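Side-chain contacts in similar to hydroxylamine oxidoreductase (Kuenenia stuttgartiensis, PDB 6H5L), which probably works as an oxidoreductase, as one of the multi-heme c-type cytochrome chains of a 60-heme reductase complex from an anammox bacterium: residues Asp131-Thr136 with Arg142-Glu147; Ser98-Pro103 with Gly151-Gln156; Leu393-Ala398 with Met449-Ser454. All blocks are in the same frame, centred on the assembly; numbering follows the deposited sequence.

Contact 1 (Asp131-Thr136 with Arg142-Glu147); sequences DCHADT and RMPTGE. With HEC (heme c), chain D.
Arg-142 meets His-133 first through its backbone, its N giving a hydrogen bond of 2.6 Å to His-133 O, just where helix 129-133 ends. Its CG stands anti to the backbone N (chi1 -176°), and bends further along fold the guanidinium back, one face over His-133 C. NH1 comes within 2.8 Å of Cys-132 O, though too poorly aimed for a hydrogen bond. A leucine here would probably leave the carbonyls at the helix end without this nearby positive charge, and Asp-135 without the opposite charge close by. Arg-142 O accepts from His-133 ND1 at 2.9 Å, in the ring plane and almost in line with the carbonyl, which helps to set the rotation of the imidazole about its bond to the iron. Unbranched and flexible, Met-143 curls beside the heme, SD 3.7 Å from the heme carbon CHA. Pro-144, compact and rigid, fills the corner between the ring and the porphyrin: CD lies 3.5 Å from His-133 CE1, and CG 3.4 Å from the heme carbon C1D. Thr-145 then N-caps the next helix through a weak bond from Glu-147 N. What the segment braces is the end of a CxxCH heme c motif: Cys-132 SG is bonded covalently to the vinyl-derived CAC, and His-133 NE2 binds iron at 2.0 Å, with His-216 as the other axial ligand.

Contact 2 (Ser98-Pro103 with Gly151-Gln156); sequences SGHKHP and GCHRQQ. With HEC (heme c), chain E.
His-100 and His-153 face each other through a heme iron, their NE2 atoms 4.0 Å apart, and this is where the two segments come together directly. Each NE2 binds the iron at 2.0 Å, one from either side of the porphyrin. The imidazole planes are twisted by roughly 50° about the line joining the two nitrogens. Histidine suits both places because a neutral ring nitrogen offers a lone pair to the metal. His-153 keeps CG anti to its carbonyl carbon (chi1 -53°), which sends the ring toward the iron, while the neighbouring Cys-152 SG forms the thioether to CAC at 1.8 Å; together they end a CxxCH motif. His-100 comes from the loop after helix 89-97, and its ring also meets that of Phe-218 nearly at a right angle. Around this core, Ile-116 packs on Cys-152 and His-153, and Pro-103 CB rests 4.0 Å from the propionate carbon CAD. Gly-99 suits a place where a side chain would run into the propionate, its N being 3.8 Å from O2A.

Away from the iron the contact is loose. The nearest CA atoms, of His-100 and Cys-152, are 11.5 Å apart, so the heme itself fills the interval, and the polar His-102 and Gln-155 sit at the solvent-exposed margins. With both axial positions taken by histidine, the iron has no open site for a substrate, which is consistent with a heme that passes electrons on.

Contact 3 (Leu393-Ala398 with Met449-Ser454); sequences LYPDAA and MQDNPS
Pro-395 packs on Asp-451, which sits inside a type II beta turn running from Met-449 to Asn-452, so the contact is a loop with a cis-proline leaning on a tight turn. The turn is closed by Asn-452 N to Met-449 O, a weak bond of 3.4 Å, and by Met-449 N to Asn-452 O in return. Asp-451 occupies its third position with a positive phi of 57°, a backbone shape that aspartate adopts more readily than beta-branched residues.

The aspartate CG lies beside the backbone N and anti to the carbonyl carbon (chi1 -66°), which lays the side chain across the proline ring at about a right angle. Its CB is 4.0 Å from Pro-395 CD, and OD2 stands 3.9 Å from Pro-395 CG. The ring has C-gamma exo pucker, and its CG and CD methylenes meet the aspartate by van der Waals contact alone, with no hydrogen bond across the pair. The cis peptide before Pro-395 kinks the chain; the Tyr-394 ring makes a cation-pi contact with Arg-507 of the second subunit. The same subunit holds the turn from outside, its Gln-499 OE1 accepting from Asp-451 N.

Leu-393 forms the other half of the contact, in a more buried setting. With CG anti to the backbone N (chi1 -162°), it reaches across with one methyl branch toward Ser-454, the N-cap residue of helix 455-476. Small and polar, that serine hydrogen-bonds Glu-457 through its OG, and Leu-393 CD1 lies 3.5 Å from the same OG.

Contacts 1 and 2 are close neighbours, their centres 14 Å apart on the same side of the chain's centre. They share helix 146-152: the segment Arg-142-Glu-147 runs into its start, and Gly-151-Gln-156 spans its end. In sequence, both segments of contact 1 fall between the two segments of contact 2; the CxxCH motifs of the two contacts follow one another in sequence and their hemes lie close together, consistent with electron transfer between them. Contact 3 comes later in the chain, on the opposite side of its centre, about 49 Å from contact 1 and 54 Å from contact 2 between centres. It joins loops near helix 455-476 and borders the second subunit, so it belongs to packing and assembly, away from these two hemes.

Contact 1 (Asp131-Thr136 with Arg142-Glu147)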
loop_
_atom_site.group_PDB
_atom_site.type_symbol
_atom_site.label_atom_id
_atom_site.label_comp_id
_atom_site.label_asym_id
_atom_site.label_seq_id
_atom_site.Cartn_x
_atom_site.Cartn_y
_atom_site.Cartn_z
ATOM N N ASP A 131 -20.886 -32.758 -16.320
ATOM C CA ASP A 131 -22.227 -32.465 -15.820
ATOM C C ASP A 131 -23.117 -31.868 -16.907
ATOM O O ASP A 131 -24.323 -32.145 -16.950
ATOM C CB ASP A 131 -22.141 -31.521 -14.621
ATOM C CG ASP A 131 -21.398 -32.133 -13.445
ATOM O OD1 ASP A 131 -21.703 -33.286 -13.075
ATOM O OD2 ASP A 131 -20.502 -31.460 -12.892
ATOM N N CYS A 132 -22.543 -31.053 -17.793
ATOM C CA CYS A 132 -23.314 -30.372 -18.825
ATOM C C CYS A 132 -23.339 -31.101 -20.161
ATOM O O CYS A 132 -24.273 -30.886 -20.940
ATOM C CB CYS A 132 -22.762 -28.959 -19.059
ATOM S SG CYS A 132 -23.257 -27.716 -17.840
ATOM N N HIS A 133 -22.356 -31.957 -20.449
ATOM C CA HIS A 133 -22.214 -32.517 -21.787
ATOM C C HIS A 133 -22.349 -34.030 -21.873
ATOM O O HIS A 133 -22.660 -34.532 -22.958
ATOM C CB HIS A 133 -20.857 -32.125 -22.394
ATOM C CG HIS A 133 -20.752 -30.677 -22.761
ATOM N ND1 HIS A 133 -21.431 -30.128 -23.829
ATOM C CD2 HIS A 133 -20.039 -29.665 -22.209
ATOM C CE1 HIS A 133 -21.146 -28.841 -23.914
ATOM N NE2 HIS A 133 -20.303 -28.535 -22.943
ATOM N N ALA A 134 -22.127 -34.768 -20.789
ATOM C CA ALA A 134 -22.031 -36.224 -20.852
ATOM C C ALA A 134 -23.406 -36.845 -20.625
ATOM O O ALA A 134 -23.922 -36.842 -19.504
ATOM C CB ALA A 134 -21.021 -36.740 -19.832
ATOM N N ASP A 135 -24.000 -37.372 -21.691
ATOM C CA ASP A 135 -25.209 -38.179 -21.565
ATOM C C ASP A 135 -24.823 -39.542 -21.001
ATOM O O ASP A 135 -24.026 -40.267 -21.599
ATOM C CB ASP A 135 -25.901 -38.321 -22.920
ATOM C CG ASP A 135 -27.311 -38.891 -22.810
ATOM O OD1 ASP A 135 -27.573 -39.697 -21.891
ATOM O OD2 ASP A 135 -28.161 -38.535 -23.653
ATOM N N THR A 136 -25.384 -39.890 -19.846
ATOM C CA THR A 136 -24.961 -41.102 -19.151
ATOM C C THR A 136 -25.674 -42.342 -19.679
ATOM O O THR A 136 -25.055 -43.406 -19.805
ATOM C CB THR A 136 -25.178 -40.935 -17.644
ATOM O OG1 THR A 136 -24.020 -40.297 -17.077
ATOM C CG2 THR A 136 -25.400 -42.278 -16.963
ATOM N N ARG A 142 -23.423 -34.388 -25.491
ATOM C CA ARG A 142 -24.695 -33.696 -25.643
ATOM C C ARG A 142 -24.477 -32.191 -25.613
ATOM O O ARG A 142 -23.628 -31.691 -24.867
ATOM C CB ARG A 142 -25.673 -34.092 -24.527
ATOM C CG ARG A 142 -27.057 -33.480 -24.657
ATOM C CD ARG A 142 -27.641 -33.101 -23.302
ATOM N NE ARG A 142 -27.505 -34.169 -22.314
ATOM C CZ ARG A 142 -26.850 -34.046 -21.164
ATOM N NH1 ARG A 142 -26.277 -32.894 -20.844
ATOM N NH2 ARG A 142 -26.775 -35.070 -20.325
ATOM N N MET A 143 -25.243 -31.473 -26.443
ATOM C CA MET A 143 -25.346 -30.025 -26.345
ATOM C C MET A 143 -26.410 -29.704 -25.306
ATOM O O MET A 143 -27.598 -29.975 -25.517
ATOM C CB MET A 143 -25.676 -29.382 -27.694
ATOM C CG MET A 143 -24.494 -29.294 -28.646
ATOM S SD MET A 143 -23.123 -28.308 -28.011
ATOM C CE MET A 143 -21.827 -29.542 -27.966
ATOM N N PRO A 144 -26.026 -29.127 -24.170
ATOM C CA PRO A 144 -26.992 -28.910 -23.084
ATOM C C PRO A 144 -27.996 -27.823 -23.441
ATOM O O PRO A 144 -27.644 -26.652 -23.607
ATOM C CB PRO A 144 -26.104 -28.508 -21.899
ATOM C CG PRO A 144 -24.902 -27.927 -22.532
ATOM C CD PRO A 144 -24.673 -28.666 -23.815
ATOM N N THR A 145 -29.260 -28.223 -23.540
ATOM C CA THR A 145 -30.349 -27.271 -23.678
ATOM C C THR A 145 -30.691 -26.691 -22.311
ATOM O O THR A 145 -30.099 -27.046 -21.292
ATOM C CB THR A 145 -31.580 -27.927 -24.295
ATOM O OG1 THR A 145 -32.026 -28.984 -23.441
ATOM C CG2 THR A 145 -31.237 -28.495 -25.665
ATOM N N GLY A 146 -31.669 -25.785 -22.291
ATOM C CA GLY A 146 -32.141 -25.209 -21.050
ATOM C C GLY A 146 -32.715 -26.235 -20.097
ATOM O O GLY A 146 -32.773 -25.992 -18.885
ATOM N N GLU A 147 -33.137 -27.388 -20.619
ATOM C CA GLU A 147 -33.668 -28.458 -19.784
ATOM C C GLU A 147 -32.590 -29.075 -18.900
ATOM O O GLU A 147 -32.878 -29.483 -17.770
ATOM C CB GLU A 147 -34.319 -29.521 -20.668
ATOM C CG GLU A 147 -35.351 -28.947 -21.638
ATOM C CD GLU A 147 -36.096 -30.018 -22.408
ATOM O OE1 GLU A 147 -35.505 -31.094 -22.628
ATOM O OE2 GLU A 147 -37.268 -29.786 -22.784
HETATM FE FE HEC D . -19.547 -26.682 -22.985
HETATM C CHA HEC D . -20.959 -26.053 -26.029
HETATM C CHB HEC D . -16.675 -27.784 -24.586
HETATM C CHC HEC D . -18.172 -27.557 -19.981
HETATM C CHD HEC D . -22.442 -25.719 -21.356
HETATM N NA HEC D . -18.920 -26.862 -24.936
HETATM C C1A HEC D . -19.691 -26.585 -26.045
HETATM C C2A HEC D . -18.939 -26.932 -27.236
HETATM C C3A HEC D . -17.753 -27.421 -26.831
HETATM C C4A HEC D . -17.721 -27.379 -25.383
HETATM C CMA HEC D . -16.579 -27.943 -27.691
HETATM C CAA HEC D . -19.497 -26.768 -28.676
HETATM C CBA HEC D . -18.571 -26.018 -29.632
HETATM C CGA HEC D . -18.209 -24.656 -29.104
HETATM O O1A HEC D . -19.132 -23.874 -28.761
HETATM O O2A HEC D . -16.993 -24.347 -29.044
HETATM N NB HEC D . -17.774 -27.543 -22.402
HETATM C C1B HEC D . -16.699 -27.859 -23.211
HETATM C C2B HEC D . -15.602 -28.270 -22.360
HETATM C C3B HEC D . -16.017 -28.218 -21.091
HETATM C C4B HEC D . -17.388 -27.751 -21.094
HETATM C CMB HEC D . -14.215 -28.719 -22.865
HETATM C CAB HEC D . -15.204 -28.562 -19.822
HETATM C CBB HEC D . -14.110 -27.498 -19.573
HETATM N NC HEC D . -20.193 -26.639 -21.040
HETATM C C1C HEC D . -19.457 -27.065 -19.952
HETATM C C2C HEC D . -20.209 -26.767 -18.751
HETATM C C3C HEC D . -21.437 -26.391 -19.131
HETATM C C4C HEC D . -21.422 -26.218 -20.575
HETATM C CMC HEC D . -19.801 -27.259 -17.343
HETATM C CAC HEC D . -22.627 -26.063 -18.196
HETATM C CBC HEC D . -22.329 -24.861 -17.278
HETATM N ND HEC D . -21.429 -26.047 -23.591
HETATM C C1D HEC D . -22.420 -25.578 -22.729
HETATM C C2D HEC D . -23.437 -24.914 -23.517
HETATM C C3D HEC D . -22.963 -25.021 -24.967
HETATM C C4D HEC D . -21.716 -25.742 -24.920
HETATM C CMD HEC D . -24.730 -24.231 -23.025
HETATM C CAD HEC D . -23.681 -24.484 -26.220
HETATM C CBD HEC D . -24.834 -25.427 -26.534
HETATM C CGD HEC D . -25.404 -25.096 -27.884
HETATM O O1D HEC D . -25.024 -24.041 -28.457
HETATM O O2D HEC D . -26.237 -25.894 -28.381
#

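Contact 2 (Ser98-Pro103 with Gly151-Gln156)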
loop_
_atom_site.group_PDB
_atom_site.type_symbol
_atom_site.label_atom_id
_atom_site.label_comp_id
_atom_site.label_asym_id
_atom_site.label_seq_id
_atom_site.Cartn_x
_atom_site.Cartn_y
_atom_site.Cartn_z
ATOM N N SER A 98 -15.043 -19.569 -14.219
ATOM C CA SER A 98 -16.467 -19.403 -13.978
ATOM C C SER A 98 -16.843 -19.837 -12.564
ATOM O O SER A 98 -16.072 -20.483 -11.851
ATOM C CB SER A 98 -17.275 -20.203 -14.999
ATOM O OG SER A 98 -17.063 -21.593 -14.831
ATOM N N GLY A 99 -18.061 -19.468 -12.162
ATOM C CA GLY A 99 -18.597 -19.921 -10.893
ATOM C C GLY A 99 -18.887 -21.405 -10.848
ATOM O O GLY A 99 -19.076 -21.956 -9.760
ATOM N N HIS A 100 -18.930 -22.065 -12.005
ATOM C CA HIS A 100 -19.135 -23.508 -12.018
ATOM C C HIS A 100 -17.886 -24.255 -11.563
ATOM O O HIS A 100 -17.993 -25.331 -10.964
ATOM C CB HIS A 100 -19.563 -23.958 -13.414
ATOM C CG HIS A 100 -20.970 -23.577 -13.762
ATOM N ND1 HIS A 100 -21.277 -22.703 -14.781
ATOM C CD2 HIS A 100 -22.152 -23.946 -13.214
ATOM C CE1 HIS A 100 -22.588 -22.553 -14.851
ATOM N NE2 HIS A 100 -23.143 -23.299 -13.912
ATOM N N LYS A 101 -16.703 -23.697 -11.828
ATOM C CA LYS A 101 -15.465 -24.284 -11.327
ATOM C C LYS A 101 -15.241 -23.945 -9.858
ATOM O O LYS A 101 -14.753 -24.782 -9.091
ATOM C CB LYS A 101 -14.281 -23.804 -12.170
ATOM C CG LYS A 101 -12.911 -24.121 -11.592
ATOM C CD LYS A 101 -12.544 -25.587 -11.767
ATOM C CE LYS A 101 -11.117 -25.848 -11.304
ATOM N NZ LYS A 101 -10.678 -27.244 -11.579
ATOM N N HIS A 102 -15.601 -22.728 -9.447
ATOM C CA HIS A 102 -15.428 -22.262 -8.073
ATOM C C HIS A 102 -16.783 -21.833 -7.516
ATOM O O HIS A 102 -17.050 -20.637 -7.350
ATOM C CB HIS A 102 -14.419 -21.116 -8.008
ATOM C CG HIS A 102 -13.102 -21.433 -8.650
ATOM N ND1 HIS A 102 -12.219 -22.354 -8.126
ATOM C CD2 HIS A 102 -12.516 -20.950 -9.772
ATOM C CE1 HIS A 102 -11.149 -22.426 -8.897
ATOM N NE2 HIS A 102 -11.304 -21.584 -9.903
ATOM N N PRO A 103 -17.660 -22.791 -7.206
ATOM C CA PRO A 103 -19.017 -22.457 -6.752
ATOM C C PRO A 103 -19.135 -22.146 -5.270
ATOM O O PRO A 103 -20.221 -21.754 -4.826
ATOM C CB PRO A 103 -19.798 -23.734 -7.101
ATOM C CG PRO A 103 -18.793 -24.821 -6.904
ATOM C CD PRO A 103 -17.447 -24.249 -7.280
ATOM N N GLY A 151 -32.171 -28.417 -14.599
ATOM C CA GLY A 151 -32.008 -29.470 -13.610
ATOM C C GLY A 151 -31.397 -28.970 -12.316
ATOM O O GLY A 151 -31.732 -29.459 -11.233
ATOM N N CYS A 152 -30.494 -27.995 -12.407
ATOM C CA CYS A 152 -29.910 -27.343 -11.242
ATOM C C CYS A 152 -30.523 -25.979 -10.959
ATOM O O CYS A 152 -30.780 -25.651 -9.798
ATOM C CB CYS A 152 -28.395 -27.189 -11.422
ATOM S SG CYS A 152 -27.432 -28.731 -11.398
ATOM N N HIS A 153 -30.754 -25.173 -11.995
ATOM C CA HIS A 153 -31.333 -23.841 -11.839
ATOM C C HIS A 153 -32.823 -23.886 -12.171
ATOM O O HIS A 153 -33.285 -23.380 -13.194
ATOM C CB HIS A 153 -30.593 -22.839 -12.719
ATOM C CG HIS A 153 -29.109 -22.848 -12.524
ATOM N ND1 HIS A 153 -28.520 -22.615 -11.300
ATOM C CD2 HIS A 153 -28.094 -23.046 -13.399
ATOM C CE1 HIS A 153 -27.207 -22.674 -11.427
ATOM N NE2 HIS A 153 -26.922 -22.935 -12.691
ATOM N N ARG A 154 -33.580 -24.509 -11.266
ATOM C CA ARG A 154 -34.997 -24.729 -11.531
ATOM C C ARG A 154 -35.792 -23.430 -11.453
ATOM O O ARG A 154 -36.751 -23.241 -12.211
ATOM C CB ARG A 154 -35.560 -25.766 -10.562
ATOM C CG ARG A 154 -36.929 -26.278 -10.970
ATOM C CD ARG A 154 -36.938 -26.642 -12.446
ATOM N NE ARG A 154 -38.275 -26.946 -12.946
ATOM C CZ ARG A 154 -38.753 -28.176 -13.104
ATOM N NH1 ARG A 154 -38.002 -29.225 -12.795
ATOM N NH2 ARG A 154 -39.980 -28.356 -13.573
ATOM N N GLN A 155 -35.418 -22.527 -10.544
ATOM C CA GLN A 155 -36.150 -21.270 -10.423
ATOM C C GLN A 155 -35.973 -20.403 -11.664
ATOM O O GLN A 155 -36.944 -19.820 -12.162
ATOM C CB GLN A 155 -35.704 -20.511 -9.173
ATOM C CG GLN A 155 -36.399 -19.171 -9.007
ATOM C CD GLN A 155 -35.834 -18.350 -7.867
ATOM O OE1 GLN A 155 -35.196 -18.878 -6.959
ATOM N NE2 GLN A 155 -36.065 -17.044 -7.914
ATOM N N GLN A 156 -34.746 -20.307 -12.181
ATOM C CA GLN A 156 -34.514 -19.513 -13.384
ATOM C C GLN A 156 -35.187 -20.137 -14.601
ATOM O O GLN A 156 -35.714 -19.420 -15.459
ATOM C CB GLN A 156 -33.014 -19.349 -13.631
ATOM C CG GLN A 156 -32.326 -18.335 -12.725
ATOM C CD GLN A 156 -32.039 -18.877 -11.338
ATOM O OE1 GLN A 156 -32.399 -20.008 -11.011
ATOM N NE2 GLN A 156 -31.382 -18.070 -10.512
HETATM FE FE HEC E . -25.079 -23.158 -13.430
HETATM C CHA HEC E . -23.522 -20.881 -11.423
HETATM C CHB HEC E . -25.892 -20.657 -15.644
HETATM C CHC HEC E . -26.312 -25.490 -15.637
HETATM C CHD HEC E . -25.014 -25.531 -10.964
HETATM N NA HEC E . -24.744 -21.137 -13.528
HETATM C C1A HEC E . -24.112 -20.377 -12.564
HETATM C C2A HEC E . -24.196 -18.983 -12.969
HETATM C C3A HEC E . -24.849 -18.934 -14.134
HETATM C C4A HEC E . -25.210 -20.283 -14.508
HETATM C CMA HEC E . -25.174 -17.660 -14.945
HETATM C CAA HEC E . -23.626 -17.759 -12.218
HETATM C CBA HEC E . -22.108 -17.882 -12.109
HETATM C CGA HEC E . -21.486 -16.524 -11.908
HETATM O O1A HEC E . -22.218 -15.507 -12.016
HETATM O O2A HEC E . -20.258 -16.456 -11.647
HETATM N NB HEC E . -26.025 -23.078 -15.264
HETATM C C1B HEC E . -26.083 -21.955 -16.064
HETATM C C2B HEC E . -26.370 -22.379 -17.419
HETATM C C3B HEC E . -26.497 -23.712 -17.415
HETATM C C4B HEC E . -26.275 -24.180 -16.062
HETATM C CMB HEC E . -26.533 -21.425 -18.621
HETATM C CAB HEC E . -26.806 -24.625 -18.620
HETATM C CBB HEC E . -25.609 -24.657 -19.593
HETATM N NC HEC E . -25.613 -25.127 -13.314
HETATM C C1C HEC E . -26.022 -25.930 -14.362
HETATM C C2C HEC E . -25.899 -27.316 -13.945
HETATM C C3C HEC E . -25.737 -27.302 -12.613
HETATM C C4C HEC E . -25.424 -25.941 -12.215
HETATM C CMC HEC E . -26.503 -28.495 -14.746
HETATM C CAC HEC E . -25.659 -28.529 -11.671
HETATM C CBC HEC E . -24.295 -29.238 -11.817
HETATM N ND HEC E . -24.354 -23.207 -11.495
HETATM C C1D HEC E . -24.484 -24.299 -10.639
HETATM C C2D HEC E . -23.973 -23.926 -9.341
HETATM C C3D HEC E . -23.505 -22.471 -9.482
HETATM C C4D HEC E . -23.783 -22.110 -10.854
HETATM C CMD HEC E . -23.910 -24.811 -8.078
HETATM C CAD HEC E . -22.875 -21.583 -8.387
HETATM C CBD HEC E . -23.970 -20.984 -7.508
HETATM C CGD HEC E . -24.874 -20.101 -8.328
HETATM O O1D HEC E . -25.995 -20.550 -8.683
HETATM O O2D HEC E . -24.473 -18.947 -8.629
#

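Contact 3 (Leu393-Ala398 with Met449-Ser454)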
loop_
_atom_site.group_PDB
_atom_site.type_symbol
_atom_site.label_atom_id
_atom_site.label_comp_id
_atom_site.label_asym_id
_atom_site.label_seq_id
_atom_site.Cartn_x
_atom_site.Cartn_y
_atom_site.Cartn_z
ATOM N N LEU A 393 -52.678 -3.008 -59.862
ATOM C CA LEU A 393 -51.438 -3.698 -59.534
ATOM C C LEU A 393 -50.887 -4.396 -60.773
ATOM O O LEU A 393 -51.593 -5.169 -61.428
ATOM C CB LEU A 393 -51.685 -4.708 -58.416
ATOM C CG LEU A 393 -50.483 -5.236 -57.636
ATOM C CD1 LEU A 393 -49.920 -4.162 -56.721
ATOM C CD2 LEU A 393 -50.898 -6.460 -56.844
ATOM N N TYR A 394 -49.626 -4.119 -61.101
ATOM C CA TYR A 394 -49.001 -4.669 -62.301
ATOM C C TYR A 394 -47.672 -5.316 -61.931
ATOM O O TYR A 394 -46.781 -4.628 -61.393
ATOM C CB TYR A 394 -48.801 -3.586 -63.363
ATOM C CG TYR A 394 -48.199 -4.104 -64.651
ATOM C CD1 TYR A 394 -48.988 -4.730 -65.608
ATOM C CD2 TYR A 394 -46.843 -3.967 -64.909
ATOM C CE1 TYR A 394 -48.441 -5.206 -66.787
ATOM C CE2 TYR A 394 -46.286 -4.439 -66.083
ATOM C CZ TYR A 394 -47.089 -5.057 -67.018
ATOM O OH TYR A 394 -46.536 -5.526 -68.187
ATOM N N PRO A 395 -47.484 -6.621 -62.191
ATOM C CA PRO A 395 -48.511 -7.523 -62.729
ATOM C C PRO A 395 -49.564 -7.876 -61.683
ATOM O O PRO A 395 -49.304 -7.733 -60.488
ATOM C CB PRO A 395 -47.711 -8.768 -63.137
ATOM C CG PRO A 395 -46.279 -8.325 -63.186
ATOM C CD PRO A 395 -46.168 -7.275 -62.131
ATOM N N ASP A 396 -50.733 -8.331 -62.126
ATOM C CA ASP A 396 -51.795 -8.657 -61.190
ATOM C C ASP A 396 -51.525 -10.005 -60.524
ATOM O O ASP A 396 -50.579 -10.721 -60.865
ATOM C CB ASP A 396 -53.156 -8.654 -61.890
ATOM C CG ASP A 396 -53.199 -9.556 -63.112
ATOM O OD1 ASP A 396 -52.287 -10.389 -63.292
ATOM O OD2 ASP A 396 -54.154 -9.421 -63.905
ATOM N N ALA A 397 -52.377 -10.345 -59.555
ATOM C CA ALA A 397 -52.206 -11.588 -58.810
ATOM C C ALA A 397 -52.273 -12.817 -59.705
ATOM O O ALA A 397 -51.750 -13.873 -59.328
ATOM C CB ALA A 397 -53.262 -11.685 -57.706
ATOM N N ALA A 398 -52.897 -12.704 -60.877
ATOM C CA ALA A 398 -52.991 -13.839 -61.786
ATOM C C ALA A 398 -51.678 -14.109 -62.511
ATOM O O ALA A 398 -51.364 -15.268 -62.801
ATOM C CB ALA A 398 -54.113 -13.608 -62.799
ATOM N N MET A 449 -40.237 -13.271 -54.829
ATOM C CA MET A 449 -40.665 -14.282 -55.778
ATOM C C MET A 449 -40.915 -13.622 -57.133
ATOM O O MET A 449 -40.580 -12.453 -57.348
ATOM C CB MET A 449 -41.892 -15.013 -55.233
ATOM C CG MET A 449 -41.606 -15.800 -53.963
ATOM S SD MET A 449 -43.075 -16.560 -53.257
ATOM C CE MET A 449 -44.059 -15.099 -52.935
ATOM N N GLN A 450 -41.504 -14.371 -58.061
ATOM C CA GLN A 450 -41.684 -13.887 -59.429
ATOM C C GLN A 450 -42.712 -12.762 -59.425
ATOM O O GLN A 450 -43.920 -13.006 -59.399
ATOM C CB GLN A 450 -42.116 -15.028 -60.342
ATOM C CG GLN A 450 -41.831 -14.790 -61.812
ATOM C CD GLN A 450 -40.349 -14.826 -62.125
ATOM O OE1 GLN A 450 -39.697 -13.786 -62.213
ATOM N NE2 GLN A 450 -39.809 -16.028 -62.296
ATOM N N ASP A 451 -42.223 -11.519 -59.449
ATOM C CA ASP A 451 -43.064 -10.320 -59.445
ATOM C C ASP A 451 -43.999 -10.284 -58.237
ATOM O O ASP A 451 -45.118 -9.769 -58.318
ATOM C CB ASP A 451 -43.856 -10.193 -60.749
ATOM C CG ASP A 451 -42.960 -9.943 -61.951
ATOM O OD1 ASP A 451 -42.042 -9.100 -61.845
ATOM O OD2 ASP A 451 -43.166 -10.595 -62.997
ATOM N N ASN A 452 -43.544 -10.822 -57.108
ATOM C CA ASN A 452 -44.319 -10.836 -55.875
ATOM C C ASN A 452 -43.366 -10.764 -54.688
ATOM O O ASN A 452 -42.592 -11.704 -54.458
ATOM C CB ASN A 452 -45.197 -12.089 -55.801
ATOM C CG ASN A 452 -46.114 -12.098 -54.589
ATOM O OD1 ASN A 452 -46.186 -11.126 -53.836
ATOM N ND2 ASN A 452 -46.830 -13.199 -54.403
ATOM N N PRO A 453 -43.388 -9.675 -53.903
ATOM C CA PRO A 453 -44.305 -8.535 -54.023
ATOM C C PRO A 453 -43.956 -7.559 -55.141
ATOM O O PRO A 453 -42.960 -7.737 -55.844
ATOM C CB PRO A 453 -44.162 -7.843 -52.668
ATOM C CG PRO A 453 -42.747 -8.101 -52.298
ATOM C CD PRO A 453 -42.473 -9.511 -52.759
ATOM N N SER A 454 -44.791 -6.534 -55.293
ATOM C CA SER A 454 -44.533 -5.449 -56.221
ATOM C C SER A 454 -43.679 -4.382 -55.539
ATOM O O SER A 454 -43.277 -4.515 -54.380
ATOM C CB SER A 454 -45.845 -4.860 -56.739
ATOM O OG SER A 454 -46.636 -4.354 -55.676
#